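PDB 2B8M: hypothetical protein MJ0764 from Methanocaldococcus jannaschii, which is of unknown function but adopts the double-stranded beta-helix fold of the RmlC-like cupin family, whose barrel interior commonly houses a ligand or metal site. Local coordinates for residues Q39-I53 and G73-Q87. Residues are numbered along the deposited sequence; the frame is centred on the assembly and turned at random.
Sequences QMPKHYSNSYVHLII and GNIVYVPFNVKMLIQ. With EDO (1,2-ethanediol), chain H; SO4 (sulfate ion), chain B; SO4 (sulfate ion), chain C.
Ser45 OG, buried where both segments pass from one sheet to the other, is gripped from two directions: it gives its proton to an in-plane lone pair of Pro79 O, 2.6 Å away, and accepts Val82 N at 3.0 Å in a nearly straight bond (165°). A chi1 of 48° sets the hydroxyl between its own backbone N and carbonyl carbon, facing the 79-82 turn. The backbone of Ser45 adds bonds from its N to Val82 O and from Asn81 N to its O, so Ser45 ties residues 79, 81 and 82 together; a water links Ser45 O to Asn81 OD1. Next to Ser45, Phe80 CB sits 3.6 Å from the centroid of the Tyr48 ring, over the centre of one face, while Tyr77 OH meets the ring's edge at Tyr48 CD1 (3.3 Å). Lys83 CB likewise lies over a face of Tyr44, its chain continuing to the phenol oxygen. The His43 ring has Met84 CG over one face, and both nitrogens have partners: ND1 donates to Pro41 O (2.9 Å), and NE2 shares a hydrogen bond with O2 of an ethanediol, probably from the crystallisation liquor, whose C2 touches the selenium of Met84. Leu51 CD1 reaches Ile86 CD1 (4.0 Å), joining the two sheets of the barrel through apolar side chains. In this double-stranded beta-helix the two segments run antiparallel and cross together from the sheet of 49-55 and 74-78 to that of 43-44 and 83-87. Strand 49-55 is flanked by 74-78 and 93-100, and 83-87 by 43-44 and 57-62; the outer strand 74-78 pairs with a strand of the second subunit, extending the sheet across the dimer.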
loop_
_atom_site.group_PDB
_atom_site.type_symbol
_atom_site.label_atom_id
_atom_site.label_comp_id
_atom_site.label_asym_id
_atom_site.label_seq_id
_atom_site.Cartn_x
_atom_site.Cartn_y
_atom_site.Cartn_z
ATOM N N GLN A 39 18.004 -7.894 6.128
ATOM C CA GLN A 39 17.943 -6.780 5.209
ATOM C C GLN A 39 17.634 -7.226 3.796
ATOM O O GLN A 39 17.811 -8.386 3.461
ATOM C CB GLN A 39 19.243 -6.011 5.227
ATOM C CG GLN A 39 20.469 -6.757 4.756
ATOM C CD GLN A 39 21.715 -6.039 5.185
ATOM O OE1 GLN A 39 21.953 -5.910 6.377
ATOM N NE2 GLN A 39 22.495 -5.522 4.233
HETATM N N MSE A 40 17.202 -6.266 2.981
HETATM C CA MSE A 40 16.975 -6.484 1.549
HETATM C C MSE A 40 18.241 -6.197 0.716
HETATM O O MSE A 40 19.165 -5.528 1.166
HETATM C CB MSE A 40 15.832 -5.600 1.048
HETATM C CG MSE A 40 14.520 -5.787 1.767
HETATM SE SE MSE A 40 13.796 -7.545 1.443
HETATM C CE MSE A 40 13.302 -7.344 -0.470
ATOM N N PRO A 41 18.274 -6.692 -0.535
ATOM C CA PRO A 41 19.443 -6.416 -1.378
ATOM C C PRO A 41 19.618 -4.933 -1.643
ATOM O O PRO A 41 18.619 -4.214 -1.796
ATOM C CB PRO A 41 19.112 -7.170 -2.681
ATOM C CG PRO A 41 18.221 -8.271 -2.218
ATOM C CD PRO A 41 17.327 -7.555 -1.239
ATOM N N LYS A 42 20.863 -4.485 -1.699
ATOM C CA LYS A 42 21.149 -3.128 -2.149
ATOM C C LYS A 42 20.943 -3.043 -3.652
ATOM O O LYS A 42 21.381 -3.915 -4.400
ATOM C CB LYS A 42 22.572 -2.696 -1.805
ATOM C CG LYS A 42 22.853 -1.243 -2.161
ATOM C CD LYS A 42 24.232 -0.805 -1.760
ATOM C CE LYS A 42 24.300 -0.562 -0.288
ATOM N NZ LYS A 42 25.498 0.270 0.045
ATOM N N HIS A 43 20.273 -1.993 -4.091
ATOM C CA HIS A 43 19.916 -1.865 -5.502
ATOM C C HIS A 43 19.438 -0.459 -5.782
ATOM O O HIS A 43 19.161 0.297 -4.873
ATOM C CB HIS A 43 18.803 -2.867 -5.887
ATOM C CG HIS A 43 17.475 -2.571 -5.272
ATOM N ND1 HIS A 43 17.211 -2.801 -3.939
ATOM C CD2 HIS A 43 16.341 -2.040 -5.795
ATOM C CE1 HIS A 43 15.965 -2.447 -3.674
ATOM N NE2 HIS A 43 15.415 -1.984 -4.781
ATOM N N TYR A 44 19.334 -0.130 -7.058
ATOM C CA TYR A 44 18.747 1.149 -7.501
ATOM C C TYR A 44 17.293 0.898 -7.804
ATOM O O TYR A 44 16.946 -0.087 -8.498
ATOM C CB TYR A 44 19.421 1.632 -8.769
ATOM C CG TYR A 44 20.799 2.175 -8.532
ATOM C CD1 TYR A 44 21.865 1.315 -8.241
ATOM C CD2 TYR A 44 21.030 3.543 -8.527
ATOM C CE1 TYR A 44 23.137 1.816 -7.982
ATOM C CE2 TYR A 44 22.289 4.058 -8.283
ATOM C CZ TYR A 44 23.348 3.194 -8.028
ATOM O OH TYR A 44 24.594 3.723 -7.782
ATOM N N SER A 45 16.430 1.785 -7.324
ATOM C CA SER A 45 15.003 1.623 -7.556
ATOM C C SER A 45 14.741 1.583 -9.033
ATOM O O SER A 45 15.313 2.383 -9.768
ATOM C CB SER A 45 14.216 2.784 -6.966
ATOM O OG SER A 45 14.824 4.002 -7.347
ATOM N N ASN A 46 13.888 0.661 -9.487
ATOM C CA ASN A 46 13.566 0.575 -10.916
ATOM C C ASN A 46 12.193 1.148 -11.251
ATOM O O ASN A 46 11.724 1.013 -12.372
ATOM C CB ASN A 46 13.685 -0.857 -11.469
ATOM C CG ASN A 46 12.720 -1.849 -10.819
ATOM O OD1 ASN A 46 11.887 -1.510 -9.954
ATOM N ND2 ASN A 46 12.829 -3.101 -11.251
ATOM N N SER A 47 11.582 1.797 -10.278
ATOM C CA SER A 47 10.478 2.691 -10.543
ATOM C C SER A 47 10.390 3.655 -9.403
ATOM O O SER A 47 11.239 3.668 -8.512
ATOM C CB SER A 47 9.164 1.919 -10.716
ATOM O OG SER A 47 8.078 2.716 -11.248
ATOM N N TYR A 48 9.309 4.439 -9.388
ATOM C CA TYR A 48 9.013 5.327 -8.286
ATOM C C TYR A 48 8.401 4.496 -7.158
ATOM O O TYR A 48 7.451 3.722 -7.365
ATOM C CB TYR A 48 8.077 6.459 -8.736
ATOM C CG TYR A 48 8.700 7.322 -9.757
ATOM C CD1 TYR A 48 9.481 8.411 -9.394
ATOM C CD2 TYR A 48 8.572 7.010 -11.106
ATOM C CE1 TYR A 48 10.073 9.191 -10.379
ATOM C CE2 TYR A 48 9.168 7.759 -12.065
ATOM C CZ TYR A 48 9.926 8.860 -11.695
ATOM O OH TYR A 48 10.565 9.623 -12.681
ATOM N N VAL A 49 8.960 4.643 -5.957
ATOM C CA VAL A 49 8.681 3.720 -4.827
ATOM C C VAL A 49 8.049 4.436 -3.660
ATOM O O VAL A 49 8.476 5.525 -3.284
ATOM C CB VAL A 49 9.976 3.040 -4.330
ATOM C CG1 VAL A 49 9.745 2.148 -3.065
ATOM C CG2 VAL A 49 10.618 2.253 -5.451
ATOM N N HIS A 50 7.046 3.789 -3.083
ATOM C CA HIS A 50 6.529 4.132 -1.766
ATOM C C HIS A 50 6.495 2.926 -0.847
ATOM O O HIS A 50 6.011 1.860 -1.220
ATOM C CB HIS A 50 5.138 4.768 -1.825
ATOM C CG HIS A 50 5.112 6.106 -2.467
ATOM N ND1 HIS A 50 5.051 6.260 -3.834
ATOM C CD2 HIS A 50 5.188 7.357 -1.943
ATOM C CE1 HIS A 50 5.040 7.556 -4.119
ATOM N NE2 HIS A 50 5.171 8.236 -2.998
ATOM N N LEU A 51 7.048 3.138 0.333
ATOM C CA LEU A 51 7.246 2.133 1.354
ATOM C C LEU A 51 6.221 2.447 2.437
ATOM O O LEU A 51 6.283 3.486 3.068
ATOM C CB LEU A 51 8.687 2.229 1.925
ATOM C CG LEU A 51 9.774 2.058 0.865
ATOM C CD1 LEU A 51 11.136 2.304 1.496
ATOM C CD2 LEU A 51 9.685 0.687 0.239
ATOM N N ILE A 52 5.260 1.550 2.642
ATOM C CA ILE A 52 4.207 1.778 3.627
ATOM C C ILE A 52 4.516 0.937 4.860
ATOM O O ILE A 52 4.362 -0.290 4.862
ATOM C CB ILE A 52 2.801 1.417 3.052
ATOM C CG1 ILE A 52 2.480 2.206 1.775
ATOM C CG2 ILE A 52 1.768 1.657 4.134
ATOM C CD1 ILE A 52 1.286 1.685 0.997
ATOM N N ILE A 53 4.962 1.588 5.913
ATOM C CA ILE A 53 5.471 0.840 7.075
ATOM C C ILE A 53 4.361 0.588 8.069
ATOM O O ILE A 53 3.798 1.541 8.626
ATOM C CB ILE A 53 6.617 1.585 7.722
ATOM C CG1 ILE A 53 7.680 1.905 6.660
ATOM C CG2 ILE A 53 7.225 0.763 8.865
ATOM C CD1 ILE A 53 8.832 2.612 7.181
ATOM N N GLY A 73 3.568 3.792 10.703
ATOM C CA GLY A 73 2.857 5.067 10.545
ATOM C C GLY A 73 3.488 5.994 9.520
ATOM O O GLY A 73 2.997 7.078 9.302
ATOM N N ASN A 74 4.591 5.577 8.909
ATOM C CA ASN A 74 5.234 6.353 7.830
ATOM C C ASN A 74 5.018 5.722 6.475
ATOM O O ASN A 74 5.013 4.493 6.345
ATOM C CB ASN A 74 6.754 6.461 8.032
ATOM C CG ASN A 74 7.162 7.432 9.120
ATOM O OD1 ASN A 74 7.880 7.028 10.045
ATOM N ND2 ASN A 74 6.754 8.707 9.021
ATOM N N ILE A 75 4.842 6.568 5.465
ATOM C CA ILE A 75 4.973 6.169 4.090
ATOM C C ILE A 75 6.141 6.961 3.572
ATOM O O ILE A 75 6.171 8.184 3.713
ATOM C CB ILE A 75 3.721 6.495 3.272
ATOM C CG1 ILE A 75 2.512 5.789 3.839
ATOM C CG2 ILE A 75 3.959 6.206 1.781
ATOM C CD1 ILE A 75 1.241 6.146 3.110
ATOM N N VAL A 76 7.113 6.249 3.024
ATOM C CA VAL A 76 8.340 6.875 2.555
ATOM C C VAL A 76 8.453 6.731 1.044
ATOM O O VAL A 76 8.448 5.613 0.509
ATOM C CB VAL A 76 9.590 6.278 3.230
ATOM C CG1 VAL A 76 10.869 6.999 2.702
ATOM C CG2 VAL A 76 9.513 6.331 4.731
ATOM N N TYR A 77 8.581 7.863 0.359
ATOM C CA TYR A 77 8.797 7.920 -1.081
ATOM C C TYR A 77 10.276 7.837 -1.401
ATOM O O TYR A 77 11.069 8.599 -0.838
ATOM C CB TYR A 77 8.293 9.243 -1.631
ATOM C CG TYR A 77 8.714 9.551 -3.048
ATOM C CD1 TYR A 77 8.351 8.729 -4.102
ATOM C CD2 TYR A 77 9.470 10.682 -3.323
ATOM C CE1 TYR A 77 8.720 9.056 -5.406
ATOM C CE2 TYR A 77 9.838 11.016 -4.610
ATOM C CZ TYR A 77 9.457 10.208 -5.648
ATOM O OH TYR A 77 9.868 10.560 -6.916
ATOM N N VAL A 78 10.641 6.940 -2.306
ATOM C CA VAL A 78 12.014 6.899 -2.854
ATOM C C VAL A 78 11.867 7.085 -4.360
ATOM O O VAL A 78 11.163 6.337 -5.003
ATOM C CB VAL A 78 12.768 5.569 -2.600
ATOM C CG1 VAL A 78 14.174 5.648 -3.176
ATOM C CG2 VAL A 78 12.803 5.242 -1.129
ATOM N N PRO A 79 12.530 8.089 -4.919
ATOM C CA PRO A 79 12.463 8.267 -6.353
ATOM C C PRO A 79 13.056 7.093 -7.139
ATOM O O PRO A 79 13.893 6.340 -6.636
ATOM C CB PRO A 79 13.275 9.564 -6.584
ATOM C CG PRO A 79 13.369 10.215 -5.246
ATOM C CD PRO A 79 13.331 9.130 -4.253
ATOM N N PHE A 80 12.651 7.024 -8.398
ATOM C CA PHE A 80 13.269 6.210 -9.427
ATOM C C PHE A 80 14.775 6.481 -9.585
ATOM O O PHE A 80 15.235 7.633 -9.561
ATOM C CB PHE A 80 12.489 6.457 -10.723
ATOM C CG PHE A 80 13.083 5.850 -11.938
ATOM C CD1 PHE A 80 13.225 4.476 -12.050
ATOM C CD2 PHE A 80 13.505 6.649 -12.979
ATOM C CE1 PHE A 80 13.761 3.914 -13.185
ATOM C CE2 PHE A 80 14.051 6.093 -14.129
ATOM C CZ PHE A 80 14.178 4.709 -14.225
ATOM N N ASN A 81 15.516 5.383 -9.769
ATOM C CA ASN A 81 16.923 5.381 -10.057
ATOM C C ASN A 81 17.764 5.892 -8.919
ATOM O O ASN A 81 18.735 6.617 -9.138
ATOM C CB ASN A 81 17.206 6.189 -11.329
ATOM C CG ASN A 81 17.509 5.316 -12.492
ATOM O OD1 ASN A 81 18.055 4.226 -12.335
ATOM N ND2 ASN A 81 17.172 5.789 -13.692
ATOM N N VAL A 82 17.415 5.467 -7.719
ATOM C CA VAL A 82 18.092 5.858 -6.495
ATOM C C VAL A 82 18.626 4.584 -5.797
ATOM O O VAL A 82 17.870 3.601 -5.601
ATOM C CB VAL A 82 17.113 6.616 -5.545
ATOM C CG1 VAL A 82 17.704 6.820 -4.153
ATOM C CG2 VAL A 82 16.720 7.962 -6.116
ATOM N N LYS A 83 19.887 4.619 -5.383
ATOM C CA LYS A 83 20.499 3.512 -4.665
ATOM C C LYS A 83 19.958 3.452 -3.262
ATOM O O LYS A 83 20.021 4.463 -2.521
ATOM C CB LYS A 83 22.001 3.665 -4.600
ATOM C CG LYS A 83 22.697 2.472 -4.009
ATOM C CD LYS A 83 24.165 2.422 -4.381
ATOM C CE LYS A 83 24.912 3.693 -4.048
ATOM N NZ LYS A 83 26.355 3.594 -4.301
HETATM N N MSE A 84 19.397 2.301 -2.920
HETATM C CA MSE A 84 18.785 2.124 -1.618
HETATM C C MSE A 84 19.128 0.820 -0.931
HETATM O O MSE A 84 19.435 -0.215 -1.558
HETATM C CB MSE A 84 17.265 2.181 -1.713
HETATM C CG MSE A 84 16.690 1.157 -2.670
HETATM SE SE MSE A 84 14.776 1.430 -3.012
HETATM C CE MSE A 84 14.179 1.155 -1.278
ATOM N N LEU A 85 19.101 0.906 0.385
ATOM C CA LEU A 85 19.196 -0.268 1.238
ATOM C C LEU A 85 18.193 -0.167 2.384
ATOM O O LEU A 85 18.135 0.875 3.071
ATOM C CB LEU A 85 20.564 -0.339 1.841
ATOM C CG LEU A 85 20.809 -1.461 2.835
ATOM C CD1 LEU A 85 20.626 -2.775 2.135
ATOM C CD2 LEU A 85 22.140 -1.310 3.488
ATOM N N ILE A 86 17.424 -1.248 2.557
ATOM C CA ILE A 86 16.483 -1.393 3.640
ATOM C C ILE A 86 16.968 -2.432 4.594
ATOM O O ILE A 86 17.139 -3.597 4.224
ATOM C CB ILE A 86 15.089 -1.814 3.119
ATOM C CG1 ILE A 86 14.468 -0.689 2.277
ATOM C CG2 ILE A 86 14.136 -2.164 4.238
ATOM C CD1 ILE A 86 13.217 -1.147 1.528
ATOM N N GLN A 87 17.105 -2.028 5.841
ATOM C CA GLN A 87 17.524 -2.899 6.931
ATOM C C GLN A 87 16.559 -2.811 8.102
ATOM O O GLN A 87 15.937 -1.772 8.328
ATOM C CB GLN A 87 18.902 -2.500 7.448
ATOM C CG GLN A 87 20.025 -2.464 6.443
ATOM C CD GLN A 87 21.250 -1.907 7.092
ATOM O OE1 GLN A 87 22.200 -2.642 7.434
ATOM N NE2 GLN A 87 21.242 -0.606 7.307
HETATM C C1 EDO H . 11.441 -1.826 -2.689
HETATM O O1 EDO H . 12.020 -2.809 -1.843
HETATM C C2 EDO H . 12.493 -1.093 -3.493
HETATM O O2 EDO H . 12.552 -1.568 -4.835
HETATM S S SO4 B . 11.067 -5.986 -9.964
HETATM O O1 SO4 B . 10.317 -5.330 -11.038
HETATM O O2 SO4 B . 10.164 -6.840 -9.186
HETATM O O3 SO4 B . 12.142 -6.807 -10.520
HETATM O O4 SO4 B . 11.654 -4.980 -9.089
HETATM S S SO4 C . 28.537 -1.446 -0.000
HETATM O O1 SO4 C . 28.753 -0.052 -0.390
HETATM O O2 SO4 C . 29.076 -1.646 1.369
HETATM O O3 SO4 C . 27.083 -1.663 0.013
HETATM O O4 SO4 C . 29.254 -2.363 -0.916
HETATM O O HOH W 1 17.100 -2.579 -0.095
HETATM O O HOH W 2 27.469 0.927 -2.677
HETATM O O HOH W 3 16.730 1.751 -12.307
#